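Local coordinates for SAM-dependent methyltransferase (Pyrococcus horikoshii, PDB 1WZN), which probably transfers a methyl group from S-adenosyl-L-methionine to a substrate not yet defined, and is held here with the product S-adenosyl-L-homocysteine, at residues Leu71-Glu74 and Met75-Val78; Thr6-Ala9 and Glu10-Asp13; Asn208-Thr211 and Pro212-Arg216. All coordinates share one frame; numbering follows the deposited sequence.

Contact 1 of 3, residues Leu71-Glu74 and Met75-Val78; sequences LHEE and MLRV. With SAH (S-adenosyl-L-homocysteine), chain F; SO4 (sulfate ion), chain D.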
ATOM      1  N   LEU A  71      16.054 -12.517  33.762  1.00 15.04           N
ATOM      2  CA  LEU A  71      15.485 -11.600  34.730  1.00 15.81           C
ATOM      3  C   LEU A  71      14.180 -12.124  35.321  1.00 17.26           C
ATOM      4  O   LEU A  71      13.870 -11.865  36.483  1.00 17.86           O
ATOM      5  CB  LEU A  71      15.225 -10.243  34.059  1.00 17.44           C
ATOM      6  CG  LEU A  71      14.687  -9.105  34.930  1.00 19.10           C
ATOM      7  CD1 LEU A  71      15.686  -8.786  36.038  1.00 21.73           C
ATOM      8  CD2 LEU A  71      14.453  -7.871  34.059  1.00 21.11           C
ATOM      9  N   HIS A  72      13.421 -12.873  34.528  1.00 16.41           N
ATOM     10  CA  HIS A  72      12.131 -13.362  34.985  1.00 16.10           C
ATOM     11  C   HIS A  72      12.021 -14.834  35.358  1.00 16.90           C
ATOM     12  O   HIS A  72      12.235 -15.726  34.535  1.00 15.36           O
ATOM     13  CB  HIS A  72      11.065 -13.010  33.942  1.00 16.87           C
ATOM     14  CG  HIS A  72      10.921 -11.537  33.716  1.00 17.52           C
ATOM     15  ND1 HIS A  72      11.524 -10.882  32.664  1.00 19.61           N
ATOM     16  CD2 HIS A  72      10.286 -10.585  34.440  1.00 16.78           C
ATOM     17  CE1 HIS A  72      11.269  -9.587  32.751  1.00 18.93           C
ATOM     18  NE2 HIS A  72      10.519  -9.382  33.819  1.00 17.47           N
ATOM     19  N   GLU A  73      11.660 -15.064  36.614  1.00 17.21           N
ATOM     20  CA  GLU A  73      11.489 -16.402  37.159  1.00 18.48           C
ATOM     21  C   GLU A  73      10.398 -17.156  36.402  1.00 17.54           C
ATOM     22  O   GLU A  73      10.452 -18.380  36.273  1.00 15.12           O
ATOM     23  CB  GLU A  73      11.116 -16.300  38.642  1.00 21.91           C
ATOM     24  CG  GLU A  73      11.124 -17.620  39.384  1.00 27.54           C
ATOM     25  CD  GLU A  73      12.465 -18.319  39.288  1.00 28.58           C
ATOM     26  OE1 GLU A  73      13.500 -17.665  39.531  1.00 30.43           O
ATOM     27  OE2 GLU A  73      12.480 -19.524  38.969  1.00 32.51           O
ATOM     28  N   GLU A  74       9.402 -16.428  35.899  1.00 16.52           N
ATOM     29  CA  GLU A  74       8.319 -17.075  35.162  1.00 16.89           C
ATOM     30  C   GLU A  74       8.843 -17.781  33.908  1.00 17.51           C
ATOM     31  O   GLU A  74       8.325 -18.831  33.509  1.00 15.51           O
ATOM     32  CB  GLU A  74       7.240 -16.054  34.777  1.00 17.71           C
ATOM     33  CG  GLU A  74       6.546 -15.404  35.976  1.00 19.79           C
ATOM     34  CD  GLU A  74       7.176 -14.083  36.381  1.00 22.06           C
ATOM     35  OE1 GLU A  74       8.414 -13.940  36.254  1.00 20.30           O
ATOM     36  OE2 GLU A  74       6.432 -13.189  36.837  1.00 23.34           O
ATOM     37  N   MET A  75       9.865 -17.202  33.281  1.00 15.70           N
ATOM     38  CA  MET A  75      10.457 -17.811  32.090  1.00 16.09           C
ATOM     39  C   MET A  75      11.335 -18.994  32.496  1.00 15.60           C
ATOM     40  O   MET A  75      11.280 -20.062  31.878  1.00 16.67           O
ATOM     41  CB  MET A  75      11.298 -16.786  31.320  1.00 15.56           C
ATOM     42  CG  MET A  75      10.492 -15.626  30.731  1.00 16.76           C
ATOM     43  SD  MET A  75       9.390 -16.151  29.393  1.00 16.20           S
ATOM     44  CE  MET A  75      10.540 -16.316  28.068  1.00 12.97           C
ATOM     45  N   LEU A  76      12.149 -18.801  33.533  1.00 15.79           N
ATOM     46  CA  LEU A  76      13.032 -19.857  34.026  1.00 16.38           C
ATOM     47  C   LEU A  76      12.233 -21.084  34.470  1.00 17.85           C
ATOM     48  O   LEU A  76      12.697 -22.222  34.346  1.00 16.27           O
ATOM     49  CB  LEU A  76      13.873 -19.344  35.201  1.00 16.84           C
ATOM     50  CG  LEU A  76      14.828 -18.174  34.931  1.00 15.37           C
ATOM     51  CD1 LEU A  76      15.527 -17.763  36.216  1.00 16.62           C
ATOM     52  CD2 LEU A  76      15.845 -18.580  33.874  1.00 15.77           C
ATOM     53  N   ARG A  77      11.032 -20.852  34.994  1.00 18.89           N
ATOM     54  CA  ARG A  77      10.191 -21.954  35.443  1.00 19.49           C
ATOM     55  C   ARG A  77       9.955 -22.917  34.285  1.00 18.74           C
ATOM     56  O   ARG A  77      10.021 -24.136  34.454  1.00 16.06           O
ATOM     57  CB  ARG A  77       8.853 -21.421  35.965  1.00 21.84           C
ATOM     58  CG  ARG A  77       7.924 -22.505  36.478  1.00 24.78           C
ATOM     59  CD  ARG A  77       6.640 -21.923  37.048  1.00 26.53           C
ATOM     60  NE  ARG A  77       5.765 -22.980  37.551  1.00 31.94           N
ATOM     61  CZ  ARG A  77       4.596 -22.766  38.149  1.00 34.41           C
ATOM     62  NH1 ARG A  77       4.151 -21.527  38.324  1.00 33.75           N
ATOM     63  NH2 ARG A  77       3.871 -23.794  38.573  1.00 34.08           N
ATOM     64  N   VAL A  78       9.679 -22.356  33.107  1.00 16.73           N
ATOM     65  CA  VAL A  78       9.444 -23.145  31.904  1.00 16.89           C
ATOM     66  C   VAL A  78      10.722 -23.844  31.465  1.00 15.52           C
ATOM     67  O   VAL A  78      10.713 -25.024  31.123  1.00 15.22           O
ATOM     68  CB  VAL A  78       8.942 -22.246  30.734  1.00 16.58           C
ATOM     69  CG1 VAL A  78       8.724 -23.090  29.473  1.00 16.27           C
ATOM     70  CG2 VAL A  78       7.656 -21.539  31.141  1.00 17.25           C
TER
HETATM   71  N   SAH F1001      17.002 -16.263  24.547  1.00 16.53           N
HETATM   72  CA  SAH F1001      15.551 -16.735  24.560  1.00 16.95           C
HETATM   73  CB  SAH F1001      14.516 -15.707  24.925  1.00 18.90           C
HETATM   74  CG  SAH F1001      14.314 -14.456  24.086  1.00 17.92           C
HETATM   75  SD  SAH F1001      13.022 -13.461  24.960  1.00 17.57           S
HETATM   76  C   SAH F1001      15.277 -17.355  23.116  1.00 18.08           C
HETATM   77  O   SAH F1001      16.184 -17.367  22.263  1.00 17.25           O
HETATM   78  OXT SAH F1001      14.089 -17.833  22.928  1.00 20.54           O
HETATM   79  C5' SAH F1001      13.913 -12.149  25.703  1.00 16.16           C
HETATM   80  C4' SAH F1001      14.361 -12.523  27.199  1.00 15.87           C
HETATM   81  O4' SAH F1001      15.029 -11.333  27.634  1.00 17.24           O
HETATM   82  C3' SAH F1001      13.244 -12.715  28.198  1.00 17.57           C
HETATM   83  O3' SAH F1001      13.279 -14.035  28.742  1.00 16.94           O
HETATM   84  C2' SAH F1001      13.502 -11.559  29.251  1.00 15.43           C
HETATM   85  O2' SAH F1001      13.106 -11.924  30.567  1.00 18.24           O
HETATM   86  C1' SAH F1001      14.992 -11.313  29.093  1.00 15.89           C
HETATM   87  N9  SAH F1001      15.484 -10.137  29.515  1.00 17.41           N
HETATM   88  C8  SAH F1001      15.209  -8.820  29.175  1.00 17.36           C
HETATM   89  N7  SAH F1001      15.902  -7.928  29.803  1.00 17.55           N
HETATM   90  C5  SAH F1001      16.743  -8.684  30.667  1.00 17.74           C
HETATM   91  C6  SAH F1001      17.740  -8.272  31.614  1.00 17.62           C
HETATM   92  N6  SAH F1001      18.058  -6.992  31.852  1.00 17.64           N
HETATM   93  N1  SAH F1001      18.366  -9.305  32.280  1.00 15.44           N
HETATM   94  C2  SAH F1001      18.071 -10.620  32.068  1.00 17.18           C
HETATM   95  N3  SAH F1001      17.121 -11.052  31.165  1.00 16.44           N
HETATM   96  C4  SAH F1001      16.500 -10.036  30.506  1.00 16.93           C
HETATM   97  S   SO4 D1004       6.510 -26.730  37.237  1.00 48.91           S
HETATM   98  O1  SO4 D1004       7.530 -25.801  37.761  1.00 48.72           O
HETATM   99  O2  SO4 D1004       7.100 -27.585  36.188  1.00 48.59           O
HETATM  100  O3  SO4 D1004       5.389 -25.955  36.673  1.00 49.61           O
HETATM  101  O4  SO4 D1004       6.019 -27.579  38.341  1.00 50.39           O

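Contact 2 of 3, residues Thr6-Ala9 and Glu10-Asp13; sequences TLLA and EYYD. With SAH (S-adenosyl-L-homocysteine), chain F.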
ATOM      1  N   THR A   6       6.195 -12.639  31.763  1.00 19.80           N
ATOM      2  CA  THR A   6       5.600 -12.877  33.068  1.00 21.15           C
ATOM      3  C   THR A   6       4.227 -13.531  32.926  1.00 21.52           C
ATOM      4  O   THR A   6       4.064 -14.736  33.051  1.00 20.11           O
ATOM      5  CB  THR A   6       5.503 -11.542  33.816  1.00 21.56           C
ATOM      6  OG1 THR A   6       4.852 -10.572  32.987  1.00 22.45           O
ATOM      7  CG2 THR A   6       6.903 -11.035  34.162  1.00 23.16           C
ATOM      8  N   LEU A   7       3.207 -12.695  32.669  1.00 21.98           N
ATOM      9  CA  LEU A   7       1.864 -13.248  32.557  1.00 21.50           C
ATOM     10  C   LEU A   7       1.713 -14.209  31.364  1.00 20.17           C
ATOM     11  O   LEU A   7       0.905 -15.128  31.384  1.00 21.17           O
ATOM     12  CB  LEU A   7       0.854 -12.099  32.484  1.00 24.97           C
ATOM     13  CG  LEU A   7       0.785 -11.310  33.798  1.00 28.88           C
ATOM     14  CD1 LEU A   7       0.654  -9.803  33.580  1.00 32.29           C
ATOM     15  CD2 LEU A   7      -0.392 -11.722  34.689  1.00 32.23           C
ATOM     16  N   LEU A   8       2.504 -13.967  30.285  1.00 19.78           N
ATOM     17  CA  LEU A   8       2.379 -14.813  29.085  1.00 17.57           C
ATOM     18  C   LEU A   8       3.500 -15.854  29.003  1.00 17.19           C
ATOM     19  O   LEU A   8       3.657 -16.577  28.026  1.00 16.69           O
ATOM     20  CB  LEU A   8       2.422 -13.926  27.827  1.00 17.85           C
ATOM     21  CG  LEU A   8       1.131 -13.129  27.609  1.00 18.02           C
ATOM     22  CD1 LEU A   8       1.279 -12.085  26.503  1.00 17.95           C
ATOM     23  CD2 LEU A   8      -0.053 -14.015  27.207  1.00 19.77           C
ATOM     24  N   ALA A   9       4.325 -15.984  30.037  1.00 16.98           N
ATOM     25  CA  ALA A   9       5.442 -16.929  29.993  1.00 16.64           C
ATOM     26  C   ALA A   9       5.069 -18.351  29.569  1.00 15.81           C
ATOM     27  O   ALA A   9       5.741 -18.940  28.730  1.00 16.31           O
ATOM     28  CB  ALA A   9       6.163 -16.957  31.350  1.00 16.08           C
ATOM     29  N   GLU A  10       4.009 -18.904  30.150  1.00 17.78           N
ATOM     30  CA  GLU A  10       3.591 -20.262  29.806  1.00 18.05           C
ATOM     31  C   GLU A  10       3.116 -20.399  28.353  1.00 20.73           C
ATOM     32  O   GLU A  10       2.916 -21.514  27.867  1.00 21.21           O
ATOM     33  CB  GLU A  10       2.479 -20.743  30.751  1.00 20.13           C
ATOM     34  CG  GLU A  10       2.882 -20.927  32.214  1.00 19.34           C
ATOM     35  CD  GLU A  10       3.984 -21.961  32.414  1.00 19.49           C
ATOM     36  OE1 GLU A  10       4.144 -22.854  31.555  1.00 21.21           O
ATOM     37  OE2 GLU A  10       4.683 -21.882  33.443  1.00 22.53           O
ATOM     38  N   TYR A  11       2.942 -19.274  27.660  1.00 19.43           N
ATOM     39  CA  TYR A  11       2.501 -19.294  26.266  1.00 18.86           C
ATOM     40  C   TYR A  11       3.630 -18.926  25.311  1.00 19.26           C
ATOM     41  O   TYR A  11       3.465 -18.983  24.093  1.00 20.02           O
ATOM     42  CB  TYR A  11       1.336 -18.314  26.057  1.00 20.17           C
ATOM     43  CG  TYR A  11       0.089 -18.664  26.836  1.00 20.71           C
ATOM     44  CD1 TYR A  11      -0.778 -19.666  26.395  1.00 20.52           C
ATOM     45  CD2 TYR A  11      -0.205 -18.017  28.034  1.00 18.93           C
ATOM     46  CE1 TYR A  11      -1.910 -20.015  27.136  1.00 21.16           C
ATOM     47  CE2 TYR A  11      -1.334 -18.359  28.780  1.00 22.41           C
ATOM     48  CZ  TYR A  11      -2.178 -19.357  28.325  1.00 20.84           C
ATOM     49  OH  TYR A  11      -3.286 -19.691  29.067  1.00 24.73           O
ATOM     50  N   TYR A  12       4.781 -18.549  25.859  1.00 18.12           N
ATOM     51  CA  TYR A  12       5.919 -18.158  25.029  1.00 16.77           C
ATOM     52  C   TYR A  12       6.309 -19.200  23.970  1.00 16.22           C
ATOM     53  O   TYR A  12       6.488 -18.868  22.798  1.00 16.56           O
ATOM     54  CB  TYR A  12       7.139 -17.857  25.914  1.00 16.74           C
ATOM     55  CG  TYR A  12       8.288 -17.217  25.156  1.00 17.21           C
ATOM     56  CD1 TYR A  12       8.328 -15.833  24.942  1.00 15.89           C
ATOM     57  CD2 TYR A  12       9.314 -17.993  24.628  1.00 17.10           C
ATOM     58  CE1 TYR A  12       9.364 -15.248  24.218  1.00 16.25           C
ATOM     59  CE2 TYR A  12      10.353 -17.417  23.900  1.00 16.83           C
ATOM     60  CZ  TYR A  12      10.369 -16.044  23.699  1.00 17.14           C
ATOM     61  OH  TYR A  12      11.382 -15.482  22.962  1.00 18.92           O
ATOM     62  N   ASP A  13       6.454 -20.458  24.377  1.00 16.62           N
ATOM     63  CA  ASP A  13       6.838 -21.505  23.437  1.00 15.70           C
ATOM     64  C   ASP A  13       5.762 -21.745  22.374  1.00 16.77           C
ATOM     65  O   ASP A  13       6.065 -22.177  21.263  1.00 17.30           O
ATOM     66  CB  ASP A  13       7.156 -22.812  24.183  1.00 16.86           C
ATOM     67  CG  ASP A  13       8.477 -22.740  24.945  1.00 16.96           C
ATOM     68  OD1 ASP A  13       9.133 -21.678  24.889  1.00 14.35           O
ATOM     69  OD2 ASP A  13       8.859 -23.739  25.594  1.00 17.55           O
TER
HETATM   70  N   SAH F1001      17.002 -16.263  24.547  1.00 16.53           N
HETATM   71  CA  SAH F1001      15.551 -16.735  24.560  1.00 16.95           C
HETATM   72  CB  SAH F1001      14.516 -15.707  24.925  1.00 18.90           C
HETATM   73  CG  SAH F1001      14.314 -14.456  24.086  1.00 17.92           C
HETATM   74  SD  SAH F1001      13.022 -13.461  24.960  1.00 17.57           S
HETATM   75  C   SAH F1001      15.277 -17.355  23.116  1.00 18.08           C
HETATM   76  O   SAH F1001      16.184 -17.367  22.263  1.00 17.25           O
HETATM   77  OXT SAH F1001      14.089 -17.833  22.928  1.00 20.54           O
HETATM   78  C5' SAH F1001      13.913 -12.149  25.703  1.00 16.16           C
HETATM   79  C4' SAH F1001      14.361 -12.523  27.199  1.00 15.87           C
HETATM   80  O4' SAH F1001      15.029 -11.333  27.634  1.00 17.24           O
HETATM   81  C3' SAH F1001      13.244 -12.715  28.198  1.00 17.57           C
HETATM   82  O3' SAH F1001      13.279 -14.035  28.742  1.00 16.94           O
HETATM   83  C2' SAH F1001      13.502 -11.559  29.251  1.00 15.43           C
HETATM   84  O2' SAH F1001      13.106 -11.924  30.567  1.00 18.24           O
HETATM   85  C1' SAH F1001      14.992 -11.313  29.093  1.00 15.89           C
HETATM   86  N9  SAH F1001      15.484 -10.137  29.515  1.00 17.41           N
HETATM   87  C8  SAH F1001      15.209  -8.820  29.175  1.00 17.36           C
HETATM   88  N7  SAH F1001      15.902  -7.928  29.803  1.00 17.55           N
HETATM   89  C5  SAH F1001      16.743  -8.684  30.667  1.00 17.74           C
HETATM   90  C6  SAH F1001      17.740  -8.272  31.614  1.00 17.62           C
HETATM   91  N6  SAH F1001      18.058  -6.992  31.852  1.00 17.64           N
HETATM   92  N1  SAH F1001      18.366  -9.305  32.280  1.00 15.44           N
HETATM   93  C2  SAH F1001      18.071 -10.620  32.068  1.00 17.18           C
HETATM   94  N3  SAH F1001      17.121 -11.052  31.165  1.00 16.44           N
HETATM   95  C4  SAH F1001      16.500 -10.036  30.506  1.00 16.93           C
HETATM   96  O   HOH W   1       1.915 -17.597  31.894  1.00 21.19           O
HETATM   97  O   HOH W   2       6.298 -21.264  27.234  1.00 14.88           O

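Contact 3 of 3, residues Asn208-Thr211 and Pro212-Arg216; sequences NIYT and PREVR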
ATOM      1  N   ASN A 208      15.135  -0.735  21.196  1.00 20.26           N
ATOM      2  CA  ASN A 208      16.129   0.141  20.587  1.00 21.20           C
ATOM      3  C   ASN A 208      16.548  -0.386  19.223  1.00 21.98           C
ATOM      4  O   ASN A 208      16.775  -1.585  19.054  1.00 23.37           O
ATOM      5  CB  ASN A 208      17.335   0.234  21.518  1.00 20.82           C
ATOM      6  CG  ASN A 208      16.980   0.852  22.853  1.00 20.24           C
ATOM      7  OD1 ASN A 208      16.971   2.073  23.000  1.00 20.70           O
ATOM      8  ND2 ASN A 208      16.660   0.010  23.830  1.00 21.01           N
ATOM      9  N   ILE A 209      16.652   0.518  18.255  1.00 21.70           N
ATOM     10  CA  ILE A 209      17.023   0.165  16.890  1.00 21.07           C
ATOM     11  C   ILE A 209      18.509   0.399  16.625  1.00 21.63           C
ATOM     12  O   ILE A 209      19.018   1.504  16.832  1.00 20.33           O
ATOM     13  CB  ILE A 209      16.214   0.999  15.878  1.00 24.01           C
ATOM     14  CG1 ILE A 209      14.718   0.849  16.164  1.00 25.66           C
ATOM     15  CG2 ILE A 209      16.543   0.553  14.456  1.00 24.08           C
ATOM     16  CD1 ILE A 209      13.841   1.811  15.369  1.00 27.74           C
ATOM     17  N   TYR A 210      19.183  -0.643  16.147  1.00 21.97           N
ATOM     18  CA  TYR A 210      20.611  -0.593  15.852  1.00 23.42           C
ATOM     19  C   TYR A 210      20.912  -1.162  14.471  1.00 24.08           C
ATOM     20  O   TYR A 210      20.237  -2.085  14.017  1.00 25.11           O
ATOM     21  CB  TYR A 210      21.394  -1.433  16.863  1.00 23.03           C
ATOM     22  CG  TYR A 210      21.365  -0.946  18.290  1.00 20.84           C
ATOM     23  CD1 TYR A 210      22.116   0.158  18.685  1.00 21.69           C
ATOM     24  CD2 TYR A 210      20.620  -1.620  19.258  1.00 22.30           C
ATOM     25  CE1 TYR A 210      22.133   0.577  20.012  1.00 19.28           C
ATOM     26  CE2 TYR A 210      20.626  -1.209  20.584  1.00 19.60           C
ATOM     27  CZ  TYR A 210      21.387  -0.109  20.953  1.00 20.88           C
ATOM     28  OH  TYR A 210      21.385   0.305  22.262  1.00 20.50           O
ATOM     29  N   THR A 211      21.934  -0.621  13.817  1.00 23.42           N
ATOM     30  CA  THR A 211      22.350  -1.131  12.517  1.00 23.32           C
ATOM     31  C   THR A 211      23.508  -2.072  12.815  1.00 22.01           C
ATOM     32  O   THR A 211      24.065  -2.042  13.913  1.00 21.48           O
ATOM     33  CB  THR A 211      22.873  -0.023  11.600  1.00 24.33           C
ATOM     34  OG1 THR A 211      24.017   0.594  12.209  1.00 24.68           O
ATOM     35  CG2 THR A 211      21.783   1.022  11.350  1.00 23.53           C
ATOM     36  N   PRO A 212      23.879  -2.923  11.853  1.00 22.34           N
ATOM     37  CA  PRO A 212      24.991  -3.850  12.083  1.00 24.24           C
ATOM     38  C   PRO A 212      26.284  -3.099  12.392  1.00 25.55           C
ATOM     39  O   PRO A 212      27.043  -3.487  13.280  1.00 25.61           O
ATOM     40  CB  PRO A 212      25.070  -4.618  10.768  1.00 23.30           C
ATOM     41  CG  PRO A 212      23.638  -4.665  10.339  1.00 24.52           C
ATOM     42  CD  PRO A 212      23.172  -3.254  10.603  1.00 21.04           C
ATOM     43  N   ARG A 213      26.525  -2.018  11.660  1.00 25.75           N
ATOM     44  CA  ARG A 213      27.733  -1.231  11.871  1.00 26.65           C
ATOM     45  C   ARG A 213      27.759  -0.609  13.264  1.00 24.12           C
ATOM     46  O   ARG A 213      28.816  -0.522  13.888  1.00 24.71           O
ATOM     47  CB  ARG A 213      27.846  -0.144  10.801  1.00 29.79           C
ATOM     48  CG  ARG A 213      29.130   0.673  10.876  1.00 33.21           C
ATOM     49  CD  ARG A 213      29.251   1.551   9.646  1.00 35.95           C
ATOM     50  NE  ARG A 213      29.277   0.737   8.436  1.00 36.32           N
ATOM     51  CZ  ARG A 213      28.799   1.126   7.258  1.00 35.52           C
ATOM     52  NH1 ARG A 213      28.251   2.326   7.122  1.00 33.25           N
ATOM     53  NH2 ARG A 213      28.866   0.307   6.220  1.00 35.38           N
ATOM     54  N   GLU A 214      26.597  -0.183  13.752  1.00 23.44           N
ATOM     55  CA  GLU A 214      26.500   0.409  15.085  1.00 23.99           C
ATOM     56  C   GLU A 214      26.926  -0.592  16.146  1.00 24.57           C
ATOM     57  O   GLU A 214      27.720  -0.282  17.032  1.00 22.88           O
ATOM     58  CB  GLU A 214      25.067   0.822  15.398  1.00 25.65           C
ATOM     59  CG  GLU A 214      24.620   2.137  14.835  1.00 30.18           C
ATOM     60  CD  GLU A 214      23.170   2.398  15.168  1.00 28.97           C
ATOM     61  OE1 GLU A 214      22.717   3.539  15.030  1.00 34.60           O
ATOM     62  OE2 GLU A 214      22.476   1.448  15.573  1.00 32.78           O
ATOM     63  N   VAL A 215      26.370  -1.795  16.067  1.00 24.07           N
ATOM     64  CA  VAL A 215      26.708  -2.822  17.039  1.00 25.37           C
ATOM     65  C   VAL A 215      28.199  -3.141  16.982  1.00 24.92           C
ATOM     66  O   VAL A 215      28.838  -3.290  18.023  1.00 27.69           O
ATOM     67  CB  VAL A 215      25.890  -4.103  16.805  1.00 24.25           C
ATOM     68  CG1 VAL A 215      26.206  -5.126  17.899  1.00 26.16           C
ATOM     69  CG2 VAL A 215      24.399  -3.770  16.824  1.00 22.35           C
ATOM     70  N   ARG A 216      28.756  -3.237  15.778  1.00 25.62           N
ATOM     71  CA  ARG A 216      30.180  -3.525  15.639  1.00 26.97           C
ATOM     72  C   ARG A 216      31.027  -2.432  16.288  1.00 27.04           C
ATOM     73  O   ARG A 216      31.978  -2.725  17.018  1.00 26.77           O
ATOM     74  CB  ARG A 216      30.575  -3.683  14.165  1.00 29.17           C
ATOM     75  CG  ARG A 216      32.084  -3.808  13.967  1.00 34.25           C
ATOM     76  CD  ARG A 216      32.480  -4.212  12.552  1.00 38.03           C
ATOM     77  NE  ARG A 216      32.081  -3.236  11.544  1.00 42.73           N
ATOM     78  CZ  ARG A 216      32.467  -1.964  11.529  1.00 44.49           C
ATOM     79  NH1 ARG A 216      33.272  -1.493  12.472  1.00 46.67           N
ATOM     80  NH2 ARG A 216      32.047  -1.162  10.564  1.00 45.28           N
TER

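Contact 1 of 3, residues Leu71-Glu74 and Met75-Val78
His72, whose CB lies 4.2 Å from Met75 CG, turns the edge of its imidazole to the ribose of S-adenosyl-L-homocysteine: O2' sits in the ring plane and takes a nearly straight bond (174°) from ND1, 2.8 Å long. Leu71 CG stands over one face, 4.1 Å above the plane and offset toward the rim, while the ring of Tyr2 also meets His72. This is the strand-to-helix turn of a Rossmann-like methyltransferase, where strand 65-70 hands over to helix 73-85 and Asp70 is hydrogen-bonded to the same ligand. With CG anti to the carbonyl carbon (chi1 -61°), the ring swings beside its own backbone N, which donates to Asp70. Replaced by alanine, this position would probably leave O2' without its ND1 donor and the ribose less firmly placed. His72 is also the N-cap: its O accepts Leu76 N, in the carbonyl plane, and more weakly Met75 N. Met75 bends at both chi2 and chi3, carrying CE to 3.6 Å from the ribose O3'. Glu73 crosses Leu76 at about a right angle and pairs with Arg80. At the outer side, the extended Arg77 turns the edge of its guanidinium to a sulfate, NE lying 3.1 Å from O3.

Contact 2 of 3, residues Thr6-Ala9 and Glu10-Asp13
The N-terminal segment that borders the S-adenosyl-L-homocysteine pocket folds here through a type I beta turn, Thr6 to Ala9, and leads on to the short helix 12-15. Two backbone bonds wind the chain up: Tyr11 N donates to Leu8 O at 2.8 Å, and Tyr12 N to Ala9 O at 3.1 Å. Two waters bridge the coil, one joining Leu7 O to Glu10 N, the other Ala9 O to Asp13 N. On one side of the coil Leu8 and Tyr11 cross at about a right angle, CD2 of the leucine 4.1 Å from CD2 of the tyrosine. Leu8 rests on Val189 and Val203 of the antiparallel sheet, and Tyr11 OH reaches Glu166, so this side is fastened to the sheet; the Glu10 carboxylate instead pairs with Arg81. Tyr12 turns another way. Its CG lies anti to the backbone N (chi1 -170°), and the ring is carried to the ligand, where OH comes within 3.3 Å of SD, the sulfur that bears the methyl group in S-adenosyl-L-methionine. CE2 passes 3.9 Å from the carboxylate OXT. A tyrosine placed against the sulfur in this way forms part of the wall of the cofactor pocket.

Contact 3 of 3, residues Asn208-Thr211 and Pro212-Arg216
Thr211 OG1 is gripped from two sides of a subunit boundary: it accepts Glu214 N of its own chain at 3.1 Å (151°) and is hydrogen-bonded to OE2 of Glu214 of a neighbouring subunit. The first bond is half of a capping box at the start of helix 212-219. The return half runs from Thr211 N to OE2 of the Glu214 of its own chain, 2.8 Å, although the position of that oxygen is less certain. OG1 takes the crowded position between backbone N and carbonyl carbon (chi1 61°), which turns it toward the first helical turn, within reach of Glu214 N. Glu214, extended beyond CG, reaches back across the threonine at about a right angle, and its carboxylate plane lies 76° from the Tyr210 ring. Its other oxygen, OE1, is bonded to Gln181 of the same chain. Pro212, which has no N-H to offer, fills the first helical position, its CD tight against Thr211 CB at 3.4 Å. Tyr210 OH bonds to the carbonyl of Phe119, while Arg213 packs on Tyr210 of the neighbouring subunit, so the cap lies within the subunit interface. The regular helix then begins with Val215 N donating to Thr211 O at 3.2 Å, and Val215 CG2 closes against Tyr210 CB at 3.8 Å.

From the N terminus, contact 2 comes first, contact 1 second and contact 3 last; each closes a turn of its own, and none nests within or crosses another. The first two, far apart in sequence, meet in space with centres about 9 Å apart: Thr6 CG2 packs against His72 CD2 at 3.4 Å, and Ala9 touches Glu74. Together they border S-adenosyl-L-homocysteine, joining the N-terminal segment to helix 73-85, which follows strand 65-70 of the Rossmann-like sheet. Contact 3 lies across the chain's centre, about 28 Å from either of the others between centres, where strand 198-208 of the antiparallel sheet passes into helix 212-219 beside strands 225-230 and 242-248.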